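Local coordinates for superoxide dismutase (PDB 4FFK), which catalyses the dismutation of superoxide to molecular oxygen and hydrogen peroxide, using a bound iron ion, at residues F124-V138 and R192-W205. Sequence-based numbering, arbitrary orientation.
Sequences FDKFKKLFGDAAKNV and RAKYVDSWWDLINW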
# COMPACT_ATOMS: atom_id res chain seq x y z
N PHE A 124 -14.37 -28.44 5.60
CA PHE A 124 -14.78 -27.20 6.22
C PHE A 124 -13.84 -26.74 7.34
O PHE A 124 -13.56 -25.53 7.47
CB PHE A 124 -16.21 -27.23 6.71
CG PHE A 124 -16.65 -25.90 7.22
CD1 PHE A 124 -16.85 -24.84 6.32
CD2 PHE A 124 -16.79 -25.66 8.58
CE1 PHE A 124 -17.24 -23.58 6.78
CE2 PHE A 124 -17.18 -24.38 9.04
CZ PHE A 124 -17.41 -23.35 8.13
N ASP A 125 -13.36 -27.68 8.15
CA ASP A 125 -12.48 -27.32 9.26
C ASP A 125 -11.12 -26.78 8.81
O ASP A 125 -10.60 -25.83 9.41
CB ASP A 125 -12.32 -28.51 10.26
CG ASP A 125 -13.59 -28.74 11.09
OD1 ASP A 125 -14.38 -27.79 11.30
OD2 ASP A 125 -13.83 -29.89 11.52
N LYS A 126 -10.55 -27.35 7.75
CA LYS A 126 -9.31 -26.85 7.20
C LYS A 126 -9.54 -25.45 6.59
O LYS A 126 -8.72 -24.57 6.80
CB LYS A 126 -8.70 -27.79 6.18
CG LYS A 126 -8.05 -29.04 6.77
CD LYS A 126 -7.89 -30.07 5.66
CE LYS A 126 -7.20 -31.32 6.17
NZ LYS A 126 -5.78 -31.30 5.75
N PHE A 127 -10.65 -25.27 5.90
CA PHE A 127 -11.00 -23.96 5.36
C PHE A 127 -11.19 -22.97 6.50
O PHE A 127 -10.55 -21.91 6.55
CB PHE A 127 -12.26 -24.01 4.57
CG PHE A 127 -12.90 -22.66 4.38
CD1 PHE A 127 -12.31 -21.70 3.53
CD2 PHE A 127 -14.04 -22.31 5.11
CE1 PHE A 127 -12.93 -20.44 3.37
CE2 PHE A 127 -14.66 -21.08 4.94
CZ PHE A 127 -14.07 -20.12 4.07
N LYS A 128 -12.06 -23.34 7.43
CA LYS A 128 -12.31 -22.49 8.60
C LYS A 128 -11.02 -22.03 9.31
O LYS A 128 -10.86 -20.84 9.71
CB LYS A 128 -13.27 -23.18 9.57
CG LYS A 128 -13.44 -22.40 10.84
CD LYS A 128 -14.46 -23.05 11.75
CE LYS A 128 -14.49 -22.32 13.11
NZ LYS A 128 -15.82 -22.57 13.75
N LYS A 129 -10.11 -22.97 9.51
CA LYS A 129 -8.84 -22.63 10.09
C LYS A 129 -8.03 -21.68 9.25
O LYS A 129 -7.42 -20.76 9.76
CB LYS A 129 -8.04 -23.89 10.26
CG LYS A 129 -6.58 -23.71 10.60
CD LYS A 129 -6.40 -23.20 11.97
CE LYS A 129 -4.91 -23.07 12.26
NZ LYS A 129 -4.70 -21.85 13.12
N LEU A 130 -7.98 -21.93 7.95
CA LEU A 130 -7.11 -21.09 7.13
C LEU A 130 -7.81 -19.74 6.98
O LEU A 130 -7.17 -18.72 7.05
CB LEU A 130 -6.93 -21.69 5.77
CG LEU A 130 -6.06 -20.99 4.71
CD1 LEU A 130 -4.63 -20.78 5.22
CD2 LEU A 130 -6.09 -21.82 3.40
N PHE A 131 -9.11 -19.76 6.76
CA PHE A 131 -9.84 -18.50 6.60
C PHE A 131 -9.77 -17.65 7.87
O PHE A 131 -9.50 -16.43 7.81
CB PHE A 131 -11.26 -18.76 6.25
CG PHE A 131 -11.99 -17.51 5.82
CD1 PHE A 131 -12.76 -16.79 6.69
CD2 PHE A 131 -11.80 -17.00 4.52
CE1 PHE A 131 -13.44 -15.61 6.24
CE2 PHE A 131 -12.46 -15.81 4.12
CZ PHE A 131 -13.28 -15.17 4.98
N GLY A 132 -10.02 -18.27 9.02
CA GLY A 132 -9.82 -17.61 10.30
C GLY A 132 -8.45 -17.03 10.47
O GLY A 132 -8.28 -15.89 10.94
N ASP A 133 -7.42 -17.78 10.09
CA ASP A 133 -6.10 -17.26 10.21
C ASP A 133 -5.86 -16.11 9.23
O ASP A 133 -5.16 -15.15 9.58
CB ASP A 133 -5.05 -18.32 9.94
CG ASP A 133 -4.91 -19.31 11.10
OD1 ASP A 133 -5.53 -19.11 12.16
OD2 ASP A 133 -4.12 -20.27 10.91
N ALA A 134 -6.48 -16.17 8.06
CA ALA A 134 -6.31 -15.10 7.04
C ALA A 134 -6.91 -13.83 7.64
O ALA A 134 -6.31 -12.75 7.53
CB ALA A 134 -7.03 -15.46 5.70
N ALA A 135 -8.04 -13.96 8.31
CA ALA A 135 -8.73 -12.78 8.90
C ALA A 135 -7.91 -12.25 10.07
O ALA A 135 -7.72 -11.05 10.25
CB ALA A 135 -10.10 -13.16 9.35
N LYS A 136 -7.45 -13.17 10.92
CA LYS A 136 -6.80 -12.75 12.14
C LYS A 136 -5.46 -12.12 11.79
O LYS A 136 -4.95 -11.30 12.53
CB LYS A 136 -6.58 -13.97 13.07
CG LYS A 136 -7.84 -14.44 13.73
CD LYS A 136 -7.60 -15.87 14.28
CE LYS A 136 -9.00 -16.47 14.50
NZ LYS A 136 -8.82 -17.73 15.29
N ASN A 137 -4.89 -12.50 10.64
CA ASN A 137 -3.60 -12.07 10.27
C ASN A 137 -3.60 -11.05 9.15
O ASN A 137 -2.56 -10.85 8.51
CB ASN A 137 -2.70 -13.26 9.93
CG ASN A 137 -2.37 -14.03 11.18
OD1 ASN A 137 -1.59 -13.56 11.98
ND2 ASN A 137 -3.08 -15.12 11.42
N VAL A 138 -4.73 -10.37 8.99
CA VAL A 138 -4.67 -9.16 8.18
C VAL A 138 -3.80 -8.19 8.97
O VAL A 138 -4.04 -7.95 10.19
CB VAL A 138 -6.05 -8.60 7.99
CG1 VAL A 138 -5.84 -7.11 7.47
CG2 VAL A 138 -6.84 -9.48 7.04
N ARG A 192 -9.37 -9.52 18.16
CA ARG A 192 -9.85 -9.84 16.86
C ARG A 192 -10.11 -11.32 16.70
O ARG A 192 -11.04 -11.73 16.00
CB ARG A 192 -8.77 -9.42 15.84
CG ARG A 192 -9.23 -9.68 14.43
CD ARG A 192 -8.08 -9.46 13.51
NE ARG A 192 -7.85 -8.01 13.36
CZ ARG A 192 -6.91 -7.50 12.55
NH1 ARG A 192 -6.15 -8.31 11.83
NH2 ARG A 192 -6.79 -6.20 12.45
N ALA A 193 -9.22 -12.11 17.28
CA ALA A 193 -9.28 -13.55 17.09
C ALA A 193 -10.62 -14.09 17.63
O ALA A 193 -11.25 -14.98 17.01
CB ALA A 193 -8.12 -14.23 17.71
N LYS A 194 -11.05 -13.58 18.78
CA LYS A 194 -12.21 -14.11 19.45
C LYS A 194 -13.41 -13.62 18.66
O LYS A 194 -14.36 -14.33 18.44
CB LYS A 194 -12.27 -13.59 20.89
CG LYS A 194 -13.58 -13.96 21.55
CD LYS A 194 -13.56 -13.46 22.99
CE LYS A 194 -14.97 -13.51 23.56
NZ LYS A 194 -14.96 -13.29 25.07
N TYR A 195 -13.32 -12.40 18.12
CA TYR A 195 -14.33 -11.99 17.15
C TYR A 195 -14.47 -12.86 15.90
O TYR A 195 -15.59 -13.29 15.54
CB TYR A 195 -14.07 -10.52 16.79
CG TYR A 195 -14.63 -10.07 15.49
CD1 TYR A 195 -16.00 -9.82 15.33
CD2 TYR A 195 -13.77 -9.86 14.41
CE1 TYR A 195 -16.49 -9.36 14.14
CE2 TYR A 195 -14.28 -9.45 13.19
CZ TYR A 195 -15.59 -9.19 13.05
OH TYR A 195 -16.04 -8.74 11.84
N VAL A 196 -13.36 -13.12 15.23
CA VAL A 196 -13.42 -13.91 14.01
C VAL A 196 -13.99 -15.32 14.34
O VAL A 196 -14.85 -15.85 13.64
CB VAL A 196 -12.02 -14.01 13.43
CG1 VAL A 196 -12.03 -15.01 12.30
CG2 VAL A 196 -11.61 -12.55 12.94
N ASP A 197 -13.50 -15.87 15.44
CA ASP A 197 -13.96 -17.21 15.90
C ASP A 197 -15.46 -17.25 16.07
O ASP A 197 -16.10 -18.19 15.62
CB ASP A 197 -13.27 -17.57 17.22
CG ASP A 197 -11.84 -17.98 17.04
OD1 ASP A 197 -11.39 -18.16 15.88
OD2 ASP A 197 -11.14 -18.15 18.06
N SER A 198 -16.04 -16.21 16.68
CA SER A 198 -17.49 -16.19 16.91
C SER A 198 -18.26 -15.83 15.66
O SER A 198 -19.39 -16.24 15.47
CB SER A 198 -17.88 -15.20 18.02
OG SER A 198 -16.95 -15.15 19.06
N TRP A 199 -17.63 -15.03 14.80
CA TRP A 199 -18.30 -14.59 13.60
C TRP A 199 -18.77 -15.77 12.76
O TRP A 199 -19.81 -15.70 12.13
CB TRP A 199 -17.34 -13.65 12.83
CG TRP A 199 -17.75 -13.40 11.40
CD1 TRP A 199 -18.63 -12.43 10.93
CD2 TRP A 199 -17.26 -14.09 10.26
NE1 TRP A 199 -18.73 -12.54 9.56
CE2 TRP A 199 -17.89 -13.53 9.13
CE3 TRP A 199 -16.37 -15.14 10.08
CZ2 TRP A 199 -17.65 -13.99 7.80
CZ3 TRP A 199 -16.14 -15.62 8.78
CH2 TRP A 199 -16.78 -15.02 7.64
N TRP A 200 -18.05 -16.88 12.83
CA TRP A 200 -18.49 -18.14 12.19
C TRP A 200 -19.93 -18.49 12.45
O TRP A 200 -20.62 -19.01 11.55
CB TRP A 200 -17.58 -19.31 12.55
CG TRP A 200 -16.20 -19.14 11.95
CD1 TRP A 200 -15.13 -18.61 12.55
CD2 TRP A 200 -15.82 -19.39 10.59
NE1 TRP A 200 -14.06 -18.58 11.69
CE2 TRP A 200 -14.47 -19.01 10.47
CE3 TRP A 200 -16.50 -19.83 9.46
CZ2 TRP A 200 -13.78 -19.12 9.27
CZ3 TRP A 200 -15.80 -19.97 8.27
CH2 TRP A 200 -14.47 -19.61 8.19
N ASP A 201 -20.41 -18.17 13.65
CA ASP A 201 -21.79 -18.52 14.05
C ASP A 201 -22.85 -17.62 13.46
O ASP A 201 -24.05 -17.85 13.67
CB ASP A 201 -21.91 -18.52 15.56
CG ASP A 201 -20.99 -19.54 16.20
OD1 ASP A 201 -20.74 -20.55 15.54
OD2 ASP A 201 -20.50 -19.32 17.31
N LEU A 202 -22.41 -16.56 12.78
CA LEU A 202 -23.35 -15.64 12.16
C LEU A 202 -23.46 -15.85 10.68
O LEU A 202 -24.33 -15.26 10.03
CB LEU A 202 -22.88 -14.22 12.42
CG LEU A 202 -22.95 -13.73 13.86
CD1 LEU A 202 -22.64 -12.29 13.89
CD2 LEU A 202 -24.40 -13.97 14.37
N ILE A 203 -22.60 -16.68 10.12
CA ILE A 203 -22.57 -16.76 8.65
C ILE A 203 -23.89 -17.25 8.11
O ILE A 203 -24.39 -18.31 8.50
CB ILE A 203 -21.39 -17.60 8.12
CG1 ILE A 203 -20.09 -16.90 8.47
CG2 ILE A 203 -21.45 -17.71 6.58
CD1 ILE A 203 -18.91 -17.80 8.50
N ASN A 204 -24.49 -16.42 7.27
CA ASN A 204 -25.54 -16.87 6.41
C ASN A 204 -25.00 -17.65 5.21
O ASN A 204 -24.73 -17.11 4.12
CB ASN A 204 -26.43 -15.72 6.03
CG ASN A 204 -27.64 -16.17 5.26
OD1 ASN A 204 -28.54 -15.42 5.06
ND2 ASN A 204 -27.60 -17.39 4.76
N TRP A 205 -24.87 -18.95 5.39
CA TRP A 205 -24.34 -19.79 4.32
C TRP A 205 -25.23 -19.90 3.07
O TRP A 205 -24.76 -20.32 2.00
CB TRP A 205 -23.91 -21.17 4.85
CG TRP A 205 -22.64 -21.12 5.59
CD1 TRP A 205 -22.49 -21.24 6.94
CD2 TRP A 205 -21.33 -20.91 5.05
NE1 TRP A 205 -21.17 -21.15 7.28
CE2 TRP A 205 -20.43 -20.94 6.14
CE3 TRP A 205 -20.82 -20.68 3.76
CZ2 TRP A 205 -19.04 -20.73 5.99
CZ3 TRP A 205 -19.45 -20.53 3.59
CH2 TRP A 205 -18.57 -20.55 4.71
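Lys128 lies along the indole of Trp200, and following it outward shows how the methylenes of a lysine and its charged end can both lie along one indole. Its CB stands near the far end of the six-membered ring, 4.0 Å from Trp200 CH2. CG sits squarely over that ring, 3.7 Å from its centroid, in a CH-pi contact. CD passes the fused bond, CE lies above the five-membered ring, 3.8 Å from Trp200 CG, and NZ finishes in an off-centre cation-pi contact with the same ring. The lysine can trace the indole because CG is anti to the backbone N (chi1 174°) and the chain stays extended beyond it. Trp199 CZ3 covers the opposite face of Trp200.

The six-membered ring of Trp200 meets three phenylalanines of helix 124-136. Phe127 CE2 meets Trp200 CH2 at 3.6 Å near the indole plane, the two rings perpendicular, while Phe124 bridges Trp200 and Trp205, its CE1 3.5 Å from Trp205 CZ2. Phe131 sets CD1 against Trp200 CZ2, touches Trp199 rim to rim and continues inward to Val177 and Ala144 of the sheet.

Toward the other end, where the backbones draw nearest at Lys136 and Ala193, polar bonds are added to apolar packing such as Ala135 on Val196. Lys136 NZ forms a salt bridge to Asp197 OD1 (2.7 Å). Arg192 NH1 donates to Val138 O at 2.7 Å, in the guanidinium plane and on a carbonyl lone pair, and more loosely to Lys136 O from above its carbonyl plane.

Within the C-terminal domain, the two helices, running roughly antiparallel at 142°, thus join an aromatic cluster to a charged end. There Arg192 meets carbonyls at and just beyond the C-terminal end of helix 124-136, which would probably ease the partial negative charge.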